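Local atomic coordinates of CRISPR-associated endonuclease C2c1 (Alicyclobacillus acidoterrestris, PDB entry 5U31), a protein that uses a guide RNA to recognise target DNA beside a short adjacent motif and cuts it with a metal-dependent RuvC nuclease domain, in bacterial antiviral defence. Residues E72-L77 with D94-L99; L643-T648 with H684-W689; G907-R912 with M1079-G1084. The protein carries 3 engineered substitutions. All coordinates share one frame; numbering follows the deposited sequence.

Interaction 1: E72-L77 with D94-L99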
loop_
_atom_site.group_PDB
_atom_site.type_symbol
_atom_site.label_atom_id
_atom_site.label_comp_id
_atom_site.label_asym_id
_atom_site.label_seq_id
_atom_site.Cartn_x
_atom_site.Cartn_y
_atom_site.Cartn_z
ATOM N N GLU A 72 -0.830 -6.162 -41.888
ATOM C CA GLU A 72 -2.152 -5.571 -41.726
ATOM C C GLU A 72 -2.110 -4.067 -41.937
ATOM O O GLU A 72 -3.055 -3.486 -42.481
ATOM C CB GLU A 72 -2.705 -5.900 -40.343
ATOM C CG GLU A 72 -4.093 -5.361 -40.077
ATOM C CD GLU A 72 -4.576 -5.728 -38.689
ATOM O OE1 GLU A 72 -3.951 -6.617 -38.069
ATOM O OE2 GLU A 72 -5.567 -5.130 -38.215
ATOM N N LEU A 73 -1.030 -3.421 -41.498
ATOM C CA LEU A 73 -0.879 -1.991 -41.734
ATOM C C LEU A 73 -0.920 -1.691 -43.226
ATOM O O LEU A 73 -1.689 -0.836 -43.679
ATOM C CB LEU A 73 0.431 -1.500 -41.119
ATOM C CG LEU A 73 0.610 -0.036 -40.716
ATOM C CD1 LEU A 73 1.937 0.468 -41.237
ATOM C CD2 LEU A 73 -0.535 0.858 -41.169
ATOM N N LEU A 74 -0.112 -2.410 -44.007
ATOM C CA LEU A 74 -0.053 -2.162 -45.441
ATOM C C LEU A 74 -1.401 -2.415 -46.102
ATOM O O LEU A 74 -1.793 -1.685 -47.020
ATOM C CB LEU A 74 1.035 -3.028 -46.069
ATOM C CG LEU A 74 2.456 -2.607 -45.700
ATOM C CD1 LEU A 74 3.443 -3.647 -46.159
ATOM C CD2 LEU A 74 2.774 -1.263 -46.322
ATOM N N GLU A 75 -2.129 -3.440 -45.645
ATOM C CA GLU A 75 -3.469 -3.690 -46.171
ATOM C C GLU A 75 -4.371 -2.476 -45.990
ATOM O O GLU A 75 -5.137 -2.123 -46.895
ATOM C CB GLU A 75 -4.086 -4.910 -45.488
ATOM C CG GLU A 75 -3.807 -6.241 -46.159
ATOM C CD GLU A 75 -4.589 -7.373 -45.513
ATOM O OE1 GLU A 75 -4.001 -8.126 -44.706
ATOM O OE2 GLU A 75 -5.801 -7.492 -45.795
ATOM N N ARG A 76 -4.296 -1.822 -44.828
ATOM C CA ARG A 76 -5.092 -0.617 -44.611
ATOM C C ARG A 76 -4.590 0.544 -45.459
ATOM O O ARG A 76 -5.392 1.290 -46.032
ATOM C CB ARG A 76 -5.080 -0.227 -43.137
ATOM C CG ARG A 76 -5.841 -1.169 -42.244
ATOM C CD ARG A 76 -6.205 -0.491 -40.943
ATOM N NE ARG A 76 -6.645 -1.451 -39.940
ATOM C CZ ARG A 76 -7.152 -1.114 -38.760
ATOM N NH1 ARG A 76 -7.292 0.165 -38.439
ATOM N NH2 ARG A 76 -7.525 -2.055 -37.905
ATOM N N LEU A 77 -3.270 0.721 -45.542
ATOM C CA LEU A 77 -2.727 1.854 -46.284
ATOM C C LEU A 77 -3.032 1.734 -47.769
ATOM O O LEU A 77 -3.433 2.713 -48.409
ATOM C CB LEU A 77 -1.221 1.968 -46.054
ATOM C CG LEU A 77 -0.748 2.128 -44.609
ATOM C CD1 LEU A 77 0.740 2.433 -44.543
ATOM C CD2 LEU A 77 -1.551 3.203 -43.906
ATOM N N ASP A 94 8.290 -0.619 -48.017
ATOM C CA ASP A 94 9.215 -0.128 -47.002
ATOM C C ASP A 94 9.055 1.371 -46.780
ATOM O O ASP A 94 9.107 1.841 -45.637
ATOM C CB ASP A 94 10.649 -0.477 -47.392
ATOM C CG ASP A 94 11.617 -0.287 -46.248
ATOM O OD1 ASP A 94 12.174 0.824 -46.121
ATOM O OD2 ASP A 94 11.800 -1.240 -45.462
ATOM N N GLU A 95 8.849 2.141 -47.852
ATOM C CA GLU A 95 8.622 3.573 -47.688
ATOM C C GLU A 95 7.399 3.837 -46.820
ATOM O O GLU A 95 7.450 4.639 -45.881
ATOM C CB GLU A 95 8.470 4.245 -49.052
ATOM C CG GLU A 95 9.737 4.242 -49.873
ATOM C CD GLU A 95 9.572 4.944 -51.203
ATOM O OE1 GLU A 95 10.383 5.846 -51.496
ATOM O OE2 GLU A 95 8.630 4.600 -51.953
ATOM N N LEU A 96 6.291 3.149 -47.109
ATOM C CA LEU A 96 5.064 3.353 -46.347
ATOM C C LEU A 96 5.223 2.908 -44.898
ATOM O O LEU A 96 4.698 3.555 -43.985
ATOM C CB LEU A 96 3.908 2.605 -47.006
ATOM C CG LEU A 96 2.989 3.376 -47.946
ATOM C CD1 LEU A 96 3.773 4.267 -48.882
ATOM C CD2 LEU A 96 2.157 2.385 -48.722
ATOM N N LEU A 97 5.936 1.804 -44.667
ATOM C CA LEU A 97 6.165 1.353 -43.297
ATOM C C LEU A 97 7.009 2.353 -42.515
ATOM O O LEU A 97 6.730 2.628 -41.342
ATOM C CB LEU A 97 6.829 -0.023 -43.298
ATOM C CG LEU A 97 5.970 -1.202 -43.755
ATOM C CD1 LEU A 97 6.715 -2.493 -43.548
ATOM C CD2 LEU A 97 4.661 -1.229 -43.008
ATOM N N GLN A 98 8.043 2.912 -43.149
ATOM C CA GLN A 98 8.870 3.905 -42.471
ATOM C C GLN A 98 8.086 5.179 -42.182
ATOM O O GLN A 98 8.234 5.771 -41.108
ATOM C CB GLN A 98 10.114 4.213 -43.302
ATOM C CG GLN A 98 11.116 3.077 -43.327
ATOM C CD GLN A 98 12.412 3.457 -44.011
ATOM O OE1 GLN A 98 12.685 4.637 -44.239
ATOM N NE2 GLN A 98 13.222 2.457 -44.344
ATOM N N LEU A 99 7.248 5.614 -43.127
ATOM C CA LEU A 99 6.408 6.784 -42.890
ATOM C C LEU A 99 5.474 6.551 -41.710
ATOM O O LEU A 99 5.367 7.393 -40.812
ATOM C CB LEU A 99 5.601 7.116 -44.144
ATOM C CG LEU A 99 5.499 8.583 -44.571
ATOM C CD1 LEU A 99 4.181 8.837 -45.295
ATOM C CD2 LEU A 99 5.670 9.535 -43.398
#
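Leu97 meets Leu73 and Leu74 with one methyl. Its CD2 lies 3.7 Å from CD1 of Leu73 and, on the next residue, 3.7 Å from CG of Leu74. The two approaches differ. Leu97 and Leu74 cross at about a right angle, whereas Leu97 and Leu73 run past each other in opposite directions. Leu73 has CG anti to its backbone N (chi1 -156°), which carries CD1 to the Leu97 methyl. Leu74 holds CG anti to its carbonyl carbon instead (chi1 -70°), which sends its branch out to Leu97 and Leu96. Its CD2 lies near both, 3.8 Å from Leu97 CD2 and 4.1 Å from Leu96 CB. The Leu96 and Leu77 side chains also slide past each other in opposite directions, with Leu77 CD1 4.0 Å from Leu96 CB. All of these contacts are apolar. The two helix segments run nearly perpendicular, with axes 99° apart and 10.5 Å at closest approach. Such a crossing confines the contact to one short patch of leucines. The patch lies in the REC1 domain and joins helix 66-83 to helix 93-107. Helix 17-45 adds Trp40 against Leu73 and Leu77, and Phe186, just after helix 176-185, packs on Leu96.

Interaction 2: L643-T648 with H684-W689. With SO4 (sulfate ion), chain G.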
loop_
_atom_site.group_PDB
_atom_site.type_symbol
_atom_site.label_atom_id
_atom_site.label_comp_id
_atom_site.label_asym_id
_atom_site.label_seq_id
_atom_site.Cartn_x
_atom_site.Cartn_y
_atom_site.Cartn_z
ATOM N N LEU A 643 -17.936 -19.258 15.428
ATOM C CA LEU A 643 -16.916 -19.357 14.390
ATOM C C LEU A 643 -15.746 -20.212 14.864
ATOM O O LEU A 643 -15.362 -21.180 14.198
ATOM C CB LEU A 643 -16.441 -17.966 13.965
ATOM C CG LEU A 643 -15.238 -17.902 13.015
ATOM C CD1 LEU A 643 -15.461 -18.728 11.768
ATOM C CD2 LEU A 643 -14.927 -16.466 12.639
ATOM N N ARG A 644 -15.182 -19.885 16.032
ATOM C CA ARG A 644 -14.046 -20.652 16.533
ATOM C C ARG A 644 -14.428 -22.099 16.811
ATOM O O ARG A 644 -13.576 -22.991 16.733
ATOM C CB ARG A 644 -13.470 -19.999 17.790
ATOM C CG ARG A 644 -12.844 -18.638 17.535
ATOM C CD ARG A 644 -12.110 -18.104 18.757
ATOM N NE ARG A 644 -11.634 -16.741 18.534
ATOM C CZ ARG A 644 -10.464 -16.435 17.982
ATOM N NH1 ARG A 644 -9.637 -17.398 17.595
ATOM N NH2 ARG A 644 -10.120 -15.164 17.817
ATOM N N GLN A 645 -15.697 -22.353 17.130
ATOM C CA GLN A 645 -16.156 -23.728 17.284
ATOM C C GLN A 645 -16.065 -24.477 15.963
ATOM O O GLN A 645 -15.434 -25.538 15.872
ATOM C CB GLN A 645 -17.592 -23.748 17.810
ATOM C CG GLN A 645 -17.739 -23.300 19.243
ATOM C CD GLN A 645 -19.163 -23.425 19.731
ATOM O OE1 GLN A 645 -20.106 -23.059 19.030
ATOM N NE2 GLN A 645 -19.330 -23.959 20.932
ATOM N N LEU A 646 -16.691 -23.931 14.918
ATOM C CA LEU A 646 -16.690 -24.596 13.622
ATOM C C LEU A 646 -15.277 -24.769 13.085
ATOM O O LEU A 646 -14.980 -25.778 12.433
ATOM C CB LEU A 646 -17.546 -23.805 12.633
ATOM C CG LEU A 646 -19.009 -23.583 13.029
ATOM C CD1 LEU A 646 -19.650 -22.573 12.106
ATOM C CD2 LEU A 646 -19.796 -24.882 13.018
ATOM N N ARG A 647 -14.390 -23.811 13.360
ATOM C CA ARG A 647 -13.035 -23.892 12.830
ATOM C C ARG A 647 -12.302 -25.114 13.375
ATOM O O ARG A 647 -11.649 -25.842 12.616
ATOM C CB ARG A 647 -12.271 -22.604 13.146
ATOM C CG ARG A 647 -10.948 -22.481 12.415
ATOM C CD ARG A 647 -9.966 -21.621 13.188
ATOM N NE ARG A 647 -10.256 -20.198 13.063
ATOM C CZ ARG A 647 -9.599 -19.247 13.718
ATOM N NH1 ARG A 647 -9.923 -17.974 13.542
ATOM N NH2 ARG A 647 -8.620 -19.569 14.553
ATOM N N THR A 648 -12.412 -25.371 14.681
ATOM C CA THR A 648 -11.757 -26.546 15.250
ATOM C C THR A 648 -12.501 -27.832 14.918
ATOM O O THR A 648 -11.874 -28.892 14.818
ATOM C CB THR A 648 -11.615 -26.416 16.768
ATOM O OG1 THR A 648 -12.891 -26.604 17.391
ATOM C CG2 THR A 648 -11.060 -25.049 17.141
ATOM N N HIS A 684 -13.689 -26.910 22.924
ATOM C CA HIS A 684 -13.697 -25.906 21.871
ATOM C C HIS A 684 -14.793 -26.126 20.837
ATOM O O HIS A 684 -15.196 -25.166 20.171
ATOM C CB HIS A 684 -12.334 -25.875 21.172
ATOM C CG HIS A 684 -11.266 -25.189 21.963
ATOM N ND1 HIS A 684 -11.548 -24.337 23.009
ATOM C CD2 HIS A 684 -9.917 -25.221 21.858
ATOM C CE1 HIS A 684 -10.419 -23.876 23.517
ATOM N NE2 HIS A 684 -9.414 -24.397 22.837
HETATM N N MSE A 685 -15.281 -27.353 20.687
HETATM C CA MSE A 685 -16.336 -27.655 19.725
HETATM C C MSE A 685 -17.724 -27.392 20.292
HETATM O O MSE A 685 -17.874 -27.004 21.451
HETATM C CB MSE A 685 -16.258 -29.115 19.275
HETATM C CG MSE A 685 -14.891 -29.562 18.799
HETATM SE SE MSE A 685 -14.873 -31.458 18.349
HETATM C CE MSE A 685 -12.954 -31.690 18.110
ATOM N N THR A 686 -18.737 -27.613 19.462
ATOM C CA THR A 686 -20.105 -27.574 19.940
ATOM C C THR A 686 -20.459 -28.915 20.579
ATOM O O THR A 686 -19.882 -29.946 20.226
ATOM C CB THR A 686 -21.071 -27.275 18.796
ATOM O OG1 THR A 686 -21.283 -28.462 18.022
ATOM C CG2 THR A 686 -20.506 -26.182 17.899
ATOM N N PRO A 687 -21.394 -28.927 21.532
ATOM C CA PRO A 687 -21.722 -30.203 22.193
ATOM C C PRO A 687 -22.295 -31.246 21.247
ATOM O O PRO A 687 -21.797 -32.378 21.206
ATOM C CB PRO A 687 -22.729 -29.782 23.276
ATOM C CG PRO A 687 -23.280 -28.473 22.804
ATOM C CD PRO A 687 -22.146 -27.797 22.104
ATOM N N ASP A 688 -23.319 -30.891 20.468
ATOM C CA ASP A 688 -24.049 -31.899 19.703
ATOM C C ASP A 688 -23.206 -32.477 18.571
ATOM O O ASP A 688 -23.306 -33.673 18.269
ATOM C CB ASP A 688 -25.351 -31.308 19.164
ATOM C CG ASP A 688 -25.140 -29.990 18.452
ATOM O OD1 ASP A 688 -25.017 -29.994 17.208
ATOM O OD2 ASP A 688 -25.086 -28.950 19.141
ATOM N N TRP A 689 -22.373 -31.654 17.924
ATOM C CA TRP A 689 -21.520 -32.192 16.870
ATOM C C TRP A 689 -20.387 -33.029 17.443
ATOM O O TRP A 689 -19.973 -34.017 16.827
ATOM C CB TRP A 689 -20.946 -31.078 15.994
ATOM C CG TRP A 689 -20.176 -31.630 14.824
ATOM C CD1 TRP A 689 -20.671 -31.952 13.593
ATOM C CD2 TRP A 689 -18.782 -31.957 14.791
ATOM N NE1 TRP A 689 -19.670 -32.447 12.795
ATOM C CE2 TRP A 689 -18.500 -32.460 13.508
ATOM C CE3 TRP A 689 -17.744 -31.870 15.722
ATOM C CZ2 TRP A 689 -17.225 -32.876 13.135
ATOM C CZ3 TRP A 689 -16.478 -32.278 15.345
ATOM C CH2 TRP A 689 -16.230 -32.772 14.065
HETATM S S SO4 G . -6.780 -16.294 15.055
HETATM O O1 SO4 G . -7.761 -16.670 16.072
HETATM O O2 SO4 G . -5.573 -17.090 15.242
HETATM O O3 SO4 G . -7.307 -16.525 13.709
HETATM O O4 SO4 G . -6.443 -14.882 15.216
#
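Gln645 and Met685 bring the two backbones together, with 4.6 Å between their CA atoms, where the loop before helix 687-701 passes beside the bridge helix. The carbonyl O of His684 faces Gln645. It takes a CA-H...O contact from Gln645 CA at 3.4 Å, with an angle of 149° at the hydrogen, and also lies close to CG. The extended Gln645 side chain crosses Thr686 at about a right angle, and its CD lies 3.6 Å from Thr686 CG2. Thr648 has OG1 between its backbone N and carbonyl carbon (chi1 74°). The hydroxyl therefore turns back to Gln645 O, 3.1 Å away, in a hydrogen bond within the helix. The same OG1 is 3.8 Å from CG of the selenomethionine Met685. Met685 SE lies at the edge of the Trp689 ring, in its plane. Thr686 is the N-cap of helix 687-701. Its OG1 accepts a weak bond from Trp689 N and is also hydrogen-bonded to Gln649. Arg644 and Arg647 lead away from this loop and meet a sulfate, probably from the crystallisation liquor. Arg644 takes O1 at its guanidinium edge, through NH1 and weakly NH2. Arg647 bonds weakly to O3 through NH1, at 3.0 Å, and to O1 through NH2. The bridge helix thus pairs a contact of uncharged groups with two cationic side chains. Their grip on sulfate is consistent with an affinity for phosphate, and a phosphate of the bound DNA lies close to Arg647 NH2.

Interaction 3: G907-R912 with M1079-G1084; sequences GAPGIR and MRDPSG. With nucleotides of chain E.
Asp1081 turns its carboxylate onto Ala908 and Pro909. CG is anti to the backbone N (chi1 -177°), and OD2 comes to lie 3.2 Å from Ala908 CA and 3.4 Å from Pro909 CD. The Pro909 ring and the Asp1081 side chain cross at about a right angle. No hydrogen bond links the two segments. The polar work of OD2 is done inside its own loop, where it accepts twice from Ser1083. The backbone N of Ser1083 is 3.0 Å away and approaches from above the carboxylate plane, 53° out of it. Ser1083 OG is 2.7 Å away on the syn side but tilted out of the plane. Both donors come from the same face. Ser1083 carries OG between its backbone N and carbonyl carbon (chi1 77°), and this places the hydroxyl both at OD2 and beside the methyl of Ala908. The bond from Ser1083 N makes an Asx turn, built on a type I beta turn from Asp1081 to Gly1084. The other oxygen, OD1, is bonded to Ile1086 N further along the loop, so both carboxylate oxygens are held. This turn of the Nuc-II domain, between strands 1076-1079 and 1091-1093, meets the loop leading into strand 911-915 of Nuc-I. Pro1082 packs beside the carbonyl of Gly907, which has no side chain there. Pro909 also touches Phe1097 and Trp1098 of helix 1094-1113. At the far end of 907-912, Arg912 faces DNA. Its chain, extended from CG to NE, carries the guanidinium there. The methyl C7 of nucleotide DT6 of chain E sits over the centre of one guanidinium face, 3.5 Å from CZ. Arg912 binds phosphate, and its NH2 is 3.3 Å from OP1 of DG5 of chain E.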
loop_
_atom_site.group_PDB
_atom_site.type_symbol
_atom_site.label_atom_id
_atom_site.label_comp_id
_atom_site.label_asym_id
_atom_site.label_seq_id
_atom_site.Cartn_x
_atom_site.Cartn_y
_atom_site.Cartn_z
ATOM N N GLY A 907 16.982 9.600 26.342
ATOM C CA GLY A 907 17.914 9.052 25.392
ATOM C C GLY A 907 18.302 7.614 25.660
ATOM O O GLY A 907 18.757 6.930 24.740
ATOM N N ALA A 908 18.123 7.135 26.889
ATOM C CA ALA A 908 18.535 5.785 27.232
ATOM C C ALA A 908 17.690 4.757 26.483
ATOM O O ALA A 908 16.506 4.984 26.220
ATOM C CB ALA A 908 18.416 5.547 28.733
ATOM N N PRO A 909 18.279 3.620 26.125
ATOM C CA PRO A 909 17.506 2.569 25.467
ATOM C C PRO A 909 16.599 1.867 26.462
ATOM O O PRO A 909 16.814 1.901 27.676
ATOM C CB PRO A 909 18.585 1.626 24.935
ATOM C CG PRO A 909 19.682 1.762 25.932
ATOM C CD PRO A 909 19.672 3.205 26.364
ATOM N N GLY A 910 15.567 1.222 25.930
ATOM C CA GLY A 910 14.587 0.595 26.788
ATOM C C GLY A 910 13.872 -0.579 26.157
ATOM O O GLY A 910 14.212 -1.007 25.050
ATOM N N ILE A 911 12.869 -1.100 26.859
ATOM C CA ILE A 911 12.150 -2.299 26.456
ATOM C C ILE A 911 10.656 -2.013 26.518
ATOM O O ILE A 911 10.179 -1.372 27.460
ATOM C CB ILE A 911 12.522 -3.498 27.357
ATOM C CG1 ILE A 911 14.013 -3.815 27.230
ATOM C CG2 ILE A 911 11.672 -4.715 27.027
ATOM C CD1 ILE A 911 14.456 -5.020 28.031
ATOM N N ARG A 912 9.920 -2.473 25.507
ATOM C CA ARG A 912 8.467 -2.366 25.535
ATOM C C ARG A 912 7.892 -3.376 26.519
ATOM O O ARG A 912 8.184 -4.572 26.436
ATOM C CB ARG A 912 7.886 -2.594 24.141
ATOM C CG ARG A 912 8.045 -1.429 23.185
ATOM C CD ARG A 912 7.884 -1.901 21.753
ATOM N NE ARG A 912 7.487 -0.821 20.859
ATOM C CZ ARG A 912 6.224 -0.469 20.641
ATOM N NH1 ARG A 912 5.242 -1.114 21.258
ATOM N NH2 ARG A 912 5.942 0.524 19.811
HETATM N N MSE A 1079 26.676 -0.188 19.463
HETATM C CA MSE A 1079 25.598 0.664 19.965
HETATM C C MSE A 1079 26.108 1.591 21.057
HETATM O O MSE A 1079 27.194 1.393 21.600
HETATM C CB MSE A 1079 24.445 -0.178 20.503
HETATM C CG MSE A 1079 23.811 -1.097 19.485
HETATM SE SE MSE A 1079 22.538 -0.207 18.310
HETATM C CE MSE A 1079 21.965 -1.774 17.302
ATOM N N ARG A 1080 25.310 2.596 21.399
ATOM C CA ARG A 1080 25.753 3.645 22.302
ATOM C C ARG A 1080 24.542 4.216 23.024
ATOM O O ARG A 1080 23.511 4.469 22.399
ATOM C CB ARG A 1080 26.489 4.738 21.521
ATOM C CG ARG A 1080 27.575 5.439 22.285
ATOM C CD ARG A 1080 27.291 6.922 22.356
ATOM N NE ARG A 1080 27.314 7.559 21.043
ATOM C CZ ARG A 1080 28.367 8.198 20.545
ATOM N NH1 ARG A 1080 28.298 8.759 19.345
ATOM N NH2 ARG A 1080 29.492 8.280 21.247
ATOM N N ASP A 1081 24.667 4.403 24.338
ATOM C CA ASP A 1081 23.616 5.014 25.148
ATOM C C ASP A 1081 23.867 6.510 25.274
ATOM O O ASP A 1081 24.723 6.925 26.065
ATOM C CB ASP A 1081 23.567 4.382 26.539
ATOM C CG ASP A 1081 22.437 4.929 27.400
ATOM O OD1 ASP A 1081 22.264 4.426 28.530
ATOM O OD2 ASP A 1081 21.706 5.837 26.950
ATOM N N PRO A 1082 23.136 7.351 24.537
ATOM C CA PRO A 1082 23.392 8.798 24.620
ATOM C C PRO A 1082 23.214 9.364 26.013
ATOM O O PRO A 1082 23.816 10.399 26.323
ATOM C CB PRO A 1082 22.380 9.394 23.632
ATOM C CG PRO A 1082 21.366 8.337 23.408
ATOM C CD PRO A 1082 22.069 7.032 23.575
ATOM N N SER A 1083 22.428 8.713 26.867
ATOM C CA SER A 1083 22.240 9.167 28.239
ATOM C C SER A 1083 23.379 8.767 29.163
ATOM O O SER A 1083 23.404 9.220 30.311
ATOM C CB SER A 1083 20.931 8.616 28.799
ATOM O OG SER A 1083 21.078 7.253 29.152
ATOM N N GLY A 1084 24.305 7.928 28.706
ATOM C CA GLY A 1084 25.387 7.479 29.563
ATOM C C GLY A 1084 24.957 6.599 30.711
ATOM O O GLY A 1084 25.712 6.441 31.669
ATOM P P DT E 6 1.493 -1.967 17.217
ATOM O OP1 DT E 6 0.121 -1.413 17.310
ATOM O OP2 DT E 6 2.564 -1.421 18.078
ATOM O "O5'" DT E 6 1.424 -3.544 17.459
ATOM C "C5'" DT E 6 0.578 -4.344 16.652
ATOM C "C4'" DT E 6 0.915 -5.811 16.817
ATOM O "O4'" DT E 6 2.331 -6.010 16.587
ATOM C "C3'" DT E 6 0.614 -6.373 18.201
ATOM O "O3'" DT E 6 -0.189 -7.527 18.093
ATOM C "C2'" DT E 6 1.982 -6.694 18.794
ATOM C "C1'" DT E 6 2.854 -6.871 17.563
ATOM N N1 DT E 6 4.261 -6.489 17.811
ATOM C C2 DT E 6 5.226 -7.464 17.847
ATOM O O2 DT E 6 4.988 -8.644 17.663
ATOM N N3 DT E 6 6.490 -7.004 18.098
ATOM C C4 DT E 6 6.875 -5.695 18.321
ATOM O O4 DT E 6 8.040 -5.381 18.538
ATOM C C5 DT E 6 5.810 -4.723 18.280
ATOM C C7 DT E 6 6.102 -3.270 18.508
ATOM C C6 DT E 6 4.568 -5.163 18.035
ATOM P P DG E 5 6.783 0.564 16.104
ATOM O OP1 DG E 5 6.070 1.698 16.723
ATOM O OP2 DG E 5 7.820 -0.155 16.876
ATOM O "O5'" DG E 5 5.735 -0.524 15.578
ATOM C "C5'" DG E 5 4.594 -0.104 14.844
ATOM C "C4'" DG E 5 3.846 -1.294 14.271
ATOM O "O4'" DG E 5 4.747 -2.082 13.464
ATOM C "C3'" DG E 5 3.283 -2.259 15.302
ATOM O "O3'" DG E 5 1.976 -1.836 15.690
ATOM C "C2'" DG E 5 3.229 -3.566 14.518
ATOM C "C1'" DG E 5 4.450 -3.456 13.607
ATOM N N9 DG E 5 5.622 -4.117 14.150
ATOM C C8 DG E 5 6.712 -3.519 14.736
ATOM N N7 DG E 5 7.612 -4.370 15.144
ATOM C C5 DG E 5 7.080 -5.609 14.806
ATOM C C6 DG E 5 7.604 -6.905 14.999
ATOM O O6 DG E 5 8.676 -7.224 15.521
ATOM N N1 DG E 5 6.745 -7.887 14.511
ATOM C C2 DG E 5 5.530 -7.643 13.915
ATOM N N2 DG E 5 4.837 -8.719 13.509
ATOM N N3 DG E 5 5.026 -6.429 13.730
ATOM C C4 DG E 5 5.854 -5.465 14.197
#

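In the fold
Interaction 1 is the buried one, a purely leucine contact in the REC1 domain, away from the annotated sites. Interaction 2 is a surface contact and interaction 3 is partly buried; both have nucleic acid close by. No two of the three share a helix or strand. Interaction 1 joins two helices, interaction 2 a helix and a loop, and interaction 3 two loops. The chemistry follows. Interaction 2 adds carbonyl and hydroxyl groups to its packing, and interaction 3 sets a polar turn, hydrogen-bonded within its own loop, against small residues. Arginines beside all three meet anions: sulfate at interactions 1 and 2, DNA phosphate at interaction 3. Interactions 1 and 3 lie on opposite sides of the chain's centre.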